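PDB 1YEM: CYTH domain-containing protein from Pyrococcus furiosus, which is of unknown function but belongs to the CYTH family of barrel proteins, whose members commonly bind triphosphate-containing substrates and metal ions, so it may do likewise. Local coordinates for residues E38-Y43 / G86-A91; V46-L51 / Y167-N172; N74-Y79 / E143-I148. All coordinates share one frame; numbering follows the deposited sequence.

Contact 1. Residues E38-Y43 / G86-A91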
loop_
_atom_site.group_PDB
_atom_site.type_symbol
_atom_site.label_atom_id
_atom_site.label_comp_id
_atom_site.label_asym_id
_atom_site.label_seq_id
_atom_site.Cartn_x
_atom_site.Cartn_y
_atom_site.Cartn_z
ATOM N N GLU B 38 6.802 18.260 1.333
ATOM C CA GLU B 38 5.450 18.806 1.289
ATOM C C GLU B 38 4.497 17.624 1.322
ATOM O O GLU B 38 4.363 16.911 0.342
ATOM C CB GLU B 38 5.236 19.647 0.029
ATOM C CG GLU B 38 6.174 20.833 -0.074
ATOM C CD GLU B 38 6.230 21.427 -1.473
ATOM O OE1 GLU B 38 7.126 22.273 -1.725
ATOM O OE2 GLU B 38 5.392 21.050 -2.318
ATOM N N GLN B 39 3.837 17.433 2.457
ATOM C CA GLN B 39 3.074 16.224 2.706
ATOM C C GLN B 39 1.599 16.471 2.670
ATOM O O GLN B 39 1.128 17.493 3.135
ATOM C CB GLN B 39 3.421 15.639 4.077
ATOM C CG GLN B 39 4.900 15.363 4.293
ATOM C CD GLN B 39 5.224 15.065 5.747
ATOM O OE1 GLN B 39 4.517 15.491 6.641
ATOM N NE2 GLN B 39 6.283 14.329 5.976
ATOM N N GLU B 40 0.875 15.504 2.117
ATOM C CA GLU B 40 -0.567 15.444 2.223
ATOM C C GLU B 40 -0.908 14.107 2.857
ATOM O O GLU B 40 -0.537 13.053 2.337
ATOM C CB GLU B 40 -1.229 15.564 0.860
ATOM C CG GLU B 40 -2.751 15.605 0.962
ATOM C CD GLU B 40 -3.455 15.524 -0.383
ATOM O OE1 GLU B 40 -4.685 15.308 -0.380
ATOM O OE2 GLU B 40 -2.796 15.672 -1.433
ATOM N N ASP B 41 -1.598 14.154 3.984
ATOM C CA ASP B 41 -1.891 12.965 4.754
ATOM C C ASP B 41 -3.372 12.776 4.792
ATOM O O ASP B 41 -4.082 13.684 5.191
ATOM C CB ASP B 41 -1.375 13.113 6.180
ATOM C CG ASP B 41 0.123 13.123 6.257
ATOM O OD1 ASP B 41 0.628 13.337 7.362
ATOM O OD2 ASP B 41 0.801 12.914 5.225
ATOM N N VAL B 42 -3.833 11.592 4.371
ATOM C CA VAL B 42 -5.248 11.200 4.466
ATOM C C VAL B 42 -5.384 10.120 5.559
ATOM O O VAL B 42 -4.786 9.058 5.471
ATOM C CB VAL B 42 -5.768 10.664 3.107
ATOM C CG1 VAL B 42 -7.266 10.310 3.176
ATOM C CG2 VAL B 42 -5.520 11.672 2.003
ATOM N N TYR B 43 -6.158 10.415 6.593
ATOM C CA TYR B 43 -6.386 9.480 7.682
ATOM C C TYR B 43 -7.733 8.805 7.496
ATOM O O TYR B 43 -8.702 9.456 7.119
ATOM C CB TYR B 43 -6.382 10.208 9.029
ATOM C CG TYR B 43 -5.020 10.559 9.513
ATOM C CD1 TYR B 43 -4.324 9.699 10.375
ATOM C CD2 TYR B 43 -4.405 11.752 9.116
ATOM C CE1 TYR B 43 -3.060 10.016 10.835
ATOM C CE2 TYR B 43 -3.134 12.089 9.574
ATOM C CZ TYR B 43 -2.461 11.214 10.427
ATOM O OH TYR B 43 -1.188 11.523 10.867
ATOM N N GLY B 86 3.151 3.018 -4.850
ATOM C CA GLY B 86 3.364 3.599 -6.167
ATOM C C GLY B 86 2.336 4.639 -6.546
ATOM O O GLY B 86 2.592 5.433 -7.410
ATOM N N ASP B 87 1.173 4.633 -5.892
ATOM C CA ASP B 87 0.065 5.496 -6.292
ATOM C C ASP B 87 -0.821 5.919 -5.120
ATOM O O ASP B 87 -1.530 5.099 -4.516
ATOM C CB ASP B 87 -0.785 4.803 -7.361
ATOM C CG ASP B 87 -1.799 5.735 -7.993
ATOM O OD1 ASP B 87 -1.699 6.005 -9.194
ATOM O OD2 ASP B 87 -2.704 6.199 -7.291
ATOM N N PHE B 88 -0.794 7.220 -4.848
ATOM C CA PHE B 88 -1.560 7.852 -3.797
ATOM C C PHE B 88 -3.049 7.685 -3.985
ATOM O O PHE B 88 -3.768 7.247 -3.076
ATOM C CB PHE B 88 -1.220 9.356 -3.779
ATOM C CG PHE B 88 -1.925 10.135 -2.707
ATOM C CD1 PHE B 88 -1.380 10.233 -1.413
ATOM C CD2 PHE B 88 -3.117 10.791 -2.978
ATOM C CE1 PHE B 88 -2.034 10.974 -0.407
ATOM C CE2 PHE B 88 -3.766 11.526 -1.977
ATOM C CZ PHE B 88 -3.214 11.609 -0.684
ATOM N N GLU B 89 -3.523 8.062 -5.162
ATOM C CA GLU B 89 -4.962 8.133 -5.400
ATOM C C GLU B 89 -5.570 6.735 -5.379
ATOM O O GLU B 89 -6.601 6.524 -4.768
ATOM C CB GLU B 89 -5.261 8.849 -6.724
ATOM C CG GLU B 89 -4.689 10.296 -6.843
ATOM C CD GLU B 89 -5.421 11.346 -5.963
ATOM O OE1 GLU B 89 -5.122 12.565 -6.132
ATOM O OE2 GLU B 89 -6.281 10.967 -5.109
ATOM N N LYS B 90 -4.896 5.778 -6.010
ATOM C CA LYS B 90 -5.366 4.390 -6.043
ATOM C C LYS B 90 -5.464 3.753 -4.665
ATOM O O LYS B 90 -6.393 2.981 -4.402
ATOM C CB LYS B 90 -4.452 3.542 -6.923
ATOM C CG LYS B 90 -4.635 3.794 -8.398
ATOM C CD LYS B 90 -3.712 2.903 -9.194
ATOM C CE LYS B 90 -4.034 2.934 -10.681
ATOM N NZ LYS B 90 -2.961 2.211 -11.418
ATOM N N ALA B 91 -4.505 4.073 -3.785
ATOM C CA ALA B 91 -4.535 3.586 -2.408
ATOM C C ALA B 91 -5.727 4.154 -1.660
ATOM O O ALA B 91 -6.372 3.460 -0.871
ATOM C CB ALA B 91 -3.247 3.937 -1.692
#
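V42 and E40 of strand 32-44 receive the ring of F88, and the two residues meet it very differently. The close part lies at V42, which is buried, where methyl CG2 reaches CZ of F88 at 3.5 Å. CG1 of V42 is anti to the backbone N (chi1 -177°), which leaves CG2 as the branch presented to the ring. F88 in turn extends away from its helix with CG anti to its own N, reaching the strand with its far end. Its CE1 also rests 3.8 Å from the backbone O of E40, an oblique approach and no more than a van der Waals contact. I54 of strand 50-57 touches the same ring. The eight antiparallel strands close into the tunnel-like barrel of the CYTH fold, and successive residues of strand 32-44 illustrate its two faces: D41 turns away from F88 and forms a salt bridge with R55, whereas E40 and V42 point toward the helix. On the looser, solvent side, the extended chain of the partly exposed E40 passes the ring roughly at a right angle, with CD 3.9 Å from F88 CZ and the carboxylate plane tilted 45° from that of the ring. The carboxylate packs on the ring and makes no hydrogen bond across the contact, and the exposed E89 lies nearby with a like charge, its OE1 6.1 Å from E40 OE2. The helix start has its own cap. D87 is the N-cap, and OD2 of D87 accepts the backbone N of K90 at 2.6 Å in a nearly straight bond (173°) on the anti side, tilted out of the carboxylate plane. Beyond this turn, D87 and A91 pack on F83 of the second subunit.

Contact 2. Residues V46-L51 / Y167-N172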
loop_
_atom_site.group_PDB
_atom_site.type_symbol
_atom_site.label_atom_id
_atom_site.label_comp_id
_atom_site.label_asym_id
_atom_site.label_seq_id
_atom_site.Cartn_x
_atom_site.Cartn_y
_atom_site.Cartn_z
ATOM N N VAL B 46 -10.366 4.396 12.132
ATOM C CA VAL B 46 -10.127 3.072 12.676
ATOM C C VAL B 46 -10.264 3.201 14.181
ATOM O O VAL B 46 -10.097 4.285 14.718
ATOM C CB VAL B 46 -8.697 2.523 12.296
ATOM C CG1 VAL B 46 -8.690 1.966 10.881
ATOM C CG2 VAL B 46 -7.604 3.620 12.457
ATOM N N PRO B 47 -10.596 2.109 14.870
ATOM C CA PRO B 47 -10.658 2.229 16.325
ATOM C C PRO B 47 -9.305 2.570 16.931
ATOM O O PRO B 47 -8.294 2.016 16.516
ATOM C CB PRO B 47 -11.110 0.825 16.785
ATOM C CG PRO B 47 -10.804 -0.089 15.643
ATOM C CD PRO B 47 -10.948 0.758 14.401
ATOM N N ARG B 48 -9.292 3.477 17.904
ATOM C CA ARG B 48 -8.110 3.672 18.743
ATOM C C ARG B 48 -7.739 2.305 19.313
ATOM O O ARG B 48 -8.610 1.475 19.475
ATOM C CB ARG B 48 -8.401 4.658 19.884
ATOM C CG ARG B 48 -8.576 6.122 19.431
ATOM C CD ARG B 48 -7.231 6.787 19.029
ATOM N NE ARG B 48 -7.390 8.235 18.851
ATOM C CZ ARG B 48 -7.865 8.829 17.750
ATOM N NH1 ARG B 48 -8.229 8.115 16.693
ATOM N NH2 ARG B 48 -7.979 10.156 17.702
ATOM N N PRO B 49 -6.441 2.054 19.579
ATOM C CA PRO B 49 -5.295 2.960 19.487
ATOM C C PRO B 49 -4.576 2.947 18.119
ATOM O O PRO B 49 -3.388 3.253 18.052
ATOM C CB PRO B 49 -4.371 2.417 20.571
ATOM C CG PRO B 49 -4.573 0.903 20.475
ATOM C CD PRO B 49 -6.020 0.706 20.011
ATOM N N LYS B 50 -5.301 2.616 17.047
ATOM C CA LYS B 50 -4.705 2.449 15.724
ATOM C C LYS B 50 -4.701 3.751 14.975
ATOM O O LYS B 50 -5.558 4.597 15.192
ATOM C CB LYS B 50 -5.499 1.437 14.887
ATOM C CG LYS B 50 -5.649 0.045 15.482
ATOM C CD LYS B 50 -6.713 -0.743 14.686
ATOM C CE LYS B 50 -6.728 -2.229 15.030
ATOM N NZ LYS B 50 -7.387 -2.505 16.334
ATOM N N LEU B 51 -3.744 3.900 14.068
ATOM C CA LEU B 51 -3.799 4.961 13.060
ATOM C C LEU B 51 -3.503 4.366 11.701
ATOM O O LEU B 51 -2.737 3.396 11.592
ATOM C CB LEU B 51 -2.792 6.061 13.351
ATOM C CG LEU B 51 -2.981 6.832 14.651
ATOM C CD1 LEU B 51 -1.718 7.603 14.982
ATOM C CD2 LEU B 51 -4.203 7.764 14.545
ATOM N N TYR B 167 -2.126 15.642 15.328
ATOM C CA TYR B 167 -2.576 16.548 14.278
ATOM C C TYR B 167 -3.992 16.195 13.811
ATOM O O TYR B 167 -4.753 17.064 13.402
ATOM C CB TYR B 167 -1.625 16.486 13.064
ATOM C CG TYR B 167 -0.254 17.037 13.312
ATOM C CD1 TYR B 167 0.881 16.336 12.894
ATOM C CD2 TYR B 167 -0.070 18.270 13.975
ATOM C CE1 TYR B 167 2.162 16.825 13.129
ATOM C CE2 TYR B 167 1.217 18.771 14.208
ATOM C CZ TYR B 167 2.332 18.033 13.777
ATOM O OH TYR B 167 3.616 18.498 13.995
ATOM N N LEU B 168 -4.299 14.898 13.839
ATOM C CA LEU B 168 -5.603 14.356 13.490
ATOM C C LEU B 168 -6.665 14.893 14.436
ATOM O O LEU B 168 -7.725 15.313 14.007
ATOM C CB LEU B 168 -5.552 12.805 13.567
ATOM C CG LEU B 168 -6.868 12.050 13.346
ATOM C CD1 LEU B 168 -7.403 12.343 11.948
ATOM C CD2 LEU B 168 -6.691 10.571 13.544
ATOM N N GLU B 169 -6.361 14.850 15.731
ATOM C CA GLU B 169 -7.235 15.399 16.768
ATOM C C GLU B 169 -7.407 16.923 16.616
ATOM O O GLU B 169 -8.505 17.440 16.770
ATOM C CB GLU B 169 -6.687 15.047 18.167
ATOM C CG GLU B 169 -6.974 13.579 18.634
ATOM C CD GLU B 169 -6.047 13.100 19.771
ATOM O OE1 GLU B 169 -6.244 11.965 20.311
ATOM O OE2 GLU B 169 -5.107 13.850 20.122
ATOM N N LEU B 170 -6.318 17.626 16.298
ATOM C CA LEU B 170 -6.331 19.089 16.168
ATOM C C LEU B 170 -7.138 19.562 14.956
ATOM O O LEU B 170 -7.864 20.546 15.043
ATOM C CB LEU B 170 -4.895 19.636 16.079
ATOM C CG LEU B 170 -4.000 19.459 17.318
ATOM C CD1 LEU B 170 -2.551 19.798 16.985
ATOM C CD2 LEU B 170 -4.492 20.297 18.481
ATOM N N ILE B 171 -7.001 18.872 13.831
ATOM C CA ILE B 171 -7.787 19.199 12.626
ATOM C C ILE B 171 -9.296 18.947 12.835
ATOM O O ILE B 171 -10.120 19.768 12.422
ATOM C CB ILE B 171 -7.257 18.434 11.374
ATOM C CG1 ILE B 171 -5.964 19.089 10.878
ATOM C CG2 ILE B 171 -8.262 18.437 10.235
ATOM N N ASN B 172 -9.638 17.821 13.476
ATOM C CA ASN B 172 -11.043 17.473 13.793
ATOM C C ASN B 172 -11.681 18.465 14.773
ATOM O O ASN B 172 -12.853 18.839 14.618
ATOM C CB ASN B 172 -11.148 16.038 14.376
ATOM C CG ASN B 172 -10.876 14.930 13.325
ATOM O OD1 ASN B 172 -10.380 13.781 13.797
ATOM N ND2 ASN B 172 -11.116 15.109 12.120
#
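R48 reaches from an exposed loop to the C-terminal helix, where L168 and E169 meet it with two different chemistries. The arginine bends at its second torsion (chi2 -73°), which helps turn the guanidinium toward the L168 and E169 side chains. NH2 of R48 stands 3.6 Å from OE1 of E169, a long salt bridge made at the edge of the guanidinium, with the carboxylate plane inclined by 39°. The aliphatic part of E169 joins in, its CG 3.7 Å from R48 NH2. The stronger polar bond of this glutamate is elsewhere: OE2 accepts the backbone N of L166, just before the helix. Helix 167-173 lies against the barrel of the CYTH fold: both L168 and Y167 lean on strand 102-115, Y167 also touching V125 of strand 118-125. L168 supplies the apolar half of the contact. Its CD2 meets CD2 of L51 at 3.9 Å, the two leucine chains lying side by side and running opposite ways, and the same methyl lies 4.3 Å from R48 NH1. Q103 and A104 of strand 102-115 flank L168, and I70 touches both R48 and L51.

Contact 3. Residues N74-Y79 / E143-I148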
loop_
_atom_site.group_PDB
_atom_site.type_symbol
_atom_site.label_atom_id
_atom_site.label_comp_id
_atom_site.label_asym_id
_atom_site.label_seq_id
_atom_site.Cartn_x
_atom_site.Cartn_y
_atom_site.Cartn_z
ATOM N N ASN B 74 -0.275 10.002 26.415
ATOM C CA ASN B 74 0.513 11.198 26.031
ATOM C C ASN B 74 0.657 11.461 24.525
ATOM O O ASN B 74 0.963 12.575 24.134
ATOM C CB ASN B 74 1.933 11.101 26.610
ATOM C CG ASN B 74 1.988 11.423 28.073
ATOM O OD1 ASN B 74 1.152 10.962 28.854
ATOM N ND2 ASN B 74 2.987 12.217 28.473
ATOM N N ASN B 75 0.463 10.423 23.706
ATOM C CA ASN B 75 0.765 10.448 22.261
ATOM C C ASN B 75 2.256 10.688 22.045
ATOM O O ASN B 75 2.651 11.376 21.119
ATOM C CB ASN B 75 -0.086 11.495 21.495
ATOM C CG ASN B 75 -1.574 11.167 21.493
ATOM O OD1 ASN B 75 -1.956 10.006 21.428
ATOM N ND2 ASN B 75 -2.422 12.204 21.542
ATOM N N GLU B 76 3.077 10.099 22.912
ATOM C CA GLU B 76 4.534 10.242 22.832
ATOM C C GLU B 76 5.242 8.971 22.426
ATOM O O GLU B 76 6.446 8.968 22.285
ATOM C CB GLU B 76 5.078 10.725 24.168
ATOM C CG GLU B 76 4.715 12.170 24.456
ATOM C CD GLU B 76 5.223 12.661 25.809
ATOM O OE1 GLU B 76 5.972 11.922 26.463
ATOM O OE2 GLU B 76 4.867 13.792 26.207
ATOM N N GLU B 77 4.475 7.910 22.193
ATOM C CA GLU B 77 5.003 6.566 22.096
ATOM C C GLU B 77 4.183 5.804 21.065
ATOM O O GLU B 77 2.954 5.656 21.212
ATOM C CB GLU B 77 4.857 5.907 23.446
ATOM C CG GLU B 77 6.066 5.231 24.001
ATOM C CD GLU B 77 5.966 5.135 25.525
ATOM O OE1 GLU B 77 6.285 6.135 26.210
ATOM O OE2 GLU B 77 5.534 4.079 26.026
ATOM N N PHE B 78 4.853 5.329 20.020
ATOM C CA PHE B 78 4.166 4.736 18.885
ATOM C C PHE B 78 4.849 3.490 18.398
ATOM O O PHE B 78 6.067 3.408 18.397
ATOM C CB PHE B 78 4.125 5.723 17.724
ATOM C CG PHE B 78 3.342 6.959 18.005
ATOM C CD1 PHE B 78 1.974 7.013 17.732
ATOM C CD2 PHE B 78 3.973 8.097 18.526
ATOM C CE1 PHE B 78 1.232 8.196 17.989
ATOM C CE2 PHE B 78 3.259 9.243 18.788
ATOM C CZ PHE B 78 1.877 9.301 18.516
ATOM N N TYR B 79 4.053 2.520 17.968
ATOM C CA TYR B 79 4.563 1.449 17.120
ATOM C C TYR B 79 4.120 1.756 15.691
ATOM O O TYR B 79 2.947 2.034 15.440
ATOM C CB TYR B 79 4.049 0.070 17.552
ATOM C CG TYR B 79 4.475 -1.010 16.580
ATOM C CD1 TYR B 79 5.829 -1.306 16.399
ATOM C CD2 TYR B 79 3.532 -1.710 15.810
ATOM C CE1 TYR B 79 6.244 -2.287 15.492
ATOM C CE2 TYR B 79 3.928 -2.693 14.902
ATOM C CZ TYR B 79 5.290 -2.980 14.747
ATOM O OH TYR B 79 5.712 -3.944 13.855
ATOM N N GLU B 143 14.655 6.698 28.876
ATOM C CA GLU B 143 15.930 7.285 28.466
ATOM C C GLU B 143 15.712 8.217 27.289
ATOM O O GLU B 143 16.283 9.302 27.242
ATOM C CB GLU B 143 16.967 6.202 28.112
ATOM N N ALA B 144 14.867 7.783 26.351
ATOM C CA ALA B 144 14.529 8.556 25.160
ATOM C C ALA B 144 13.913 9.941 25.517
ATOM O O ALA B 144 14.388 10.983 25.054
ATOM C CB ALA B 144 13.575 7.746 24.274
ATOM N N LYS B 145 12.889 9.931 26.361
ATOM C CA LYS B 145 12.252 11.167 26.820
ATOM C C LYS B 145 13.247 12.131 27.480
ATOM O O LYS B 145 13.110 13.348 27.362
ATOM C CB LYS B 145 11.115 10.855 27.798
ATOM C CG LYS B 145 9.902 10.182 27.142
ATOM C CD LYS B 145 8.793 9.861 28.167
ATOM C CE LYS B 145 7.687 9.038 27.545
ATOM N NZ LYS B 145 6.519 8.905 28.451
ATOM N N GLU B 146 14.236 11.587 28.178
ATOM C CA GLU B 146 15.253 12.418 28.824
ATOM C C GLU B 146 16.112 13.141 27.794
ATOM O O GLU B 146 16.358 14.332 27.928
ATOM C CB GLU B 146 16.136 11.590 29.763
ATOM C CG GLU B 146 15.471 11.272 31.091
ATOM C CD GLU B 146 16.405 10.531 32.021
ATOM O OE1 GLU B 146 16.697 9.353 31.762
ATOM O OE2 GLU B 146 16.870 11.133 32.999
ATOM N N LYS B 147 16.553 12.418 26.768
ATOM C CA LYS B 147 17.264 13.022 25.639
ATOM C C LYS B 147 16.436 14.117 24.949
ATOM O O LYS B 147 16.941 15.218 24.678
ATOM C CB LYS B 147 17.644 11.963 24.609
ATOM C CG LYS B 147 18.654 10.945 25.098
ATOM C CD LYS B 147 19.070 9.996 23.975
ATOM C CE LYS B 147 20.056 8.912 24.488
ATOM N N ILE B 148 15.165 13.810 24.672
ATOM C CA ILE B 148 14.261 14.754 24.033
ATOM C C ILE B 148 14.095 16.011 24.883
ATOM O O ILE B 148 14.090 17.114 24.370
ATOM C CB ILE B 148 12.863 14.094 23.747
ATOM C CG1 ILE B 148 12.979 13.078 22.608
ATOM C CG2 ILE B 148 11.793 15.155 23.405
ATOM C CD1 ILE B 148 11.868 12.044 22.614
#
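E76 and K145 mark the closest backbone approach, CA to CA 8.7 Å, where the turn leading into strand 77-85 passes helix 141-154. The gap is bridged by K145, whose chain is extended beyond CG and crosses both glutamates at about a right angle. Its NZ lies 3.6 Å from OE1 of E77 and 3.7 Å from OE1 of E76, the second a long salt bridge; the two oxygens subtend about 107° at the amine. Carbon CE lies 3.5 Å from each of these oxygens; no hydrogen bond is made across the contact, and the three residues form a salt-bridge network. E77 gets there with chi1 at -131°, off any staggered position. OE2 of E76 accepts a weak bond from N74 ND2, and D72 brings a further negative charge close to E77. A methionine in place of K145 would probably leave the carboxylates of E76 and E77 without the positive charge they share. Backbone bonds join E76 to E12 and F78 to E10, residues that fit the ExExK signature of CYTH proteins. Strand 10-17 thus lies beside strand 77-85, and helix 141-154 packs across its V11 and I13 and across V136 of strand 129-137.

How the contacts relate
The three contacts exemplify how one closed sheet can anchor three helices by different means. All are partly buried and none is purely core. Contact 1 centres on a ring met by a valine and by the carboxylate and carbonyl of a glutamate, contact 2 pairs a buried leucine contact with an exposed long ion pair, and contact 3 sets a lysine between two glutamates, its methylenes touching the same oxygens. Contacts 1 and 2 use neighbouring strands, 32-44 and 50-57, and touch where Y43 CB meets L168 CD1 at 3.8 Å. Contact 3 adjoins contact 2 through E169 and N75, its centre about 27 Å from that of contact 1. Strand 77-85 nevertheless joins them, leading to helix 88-97.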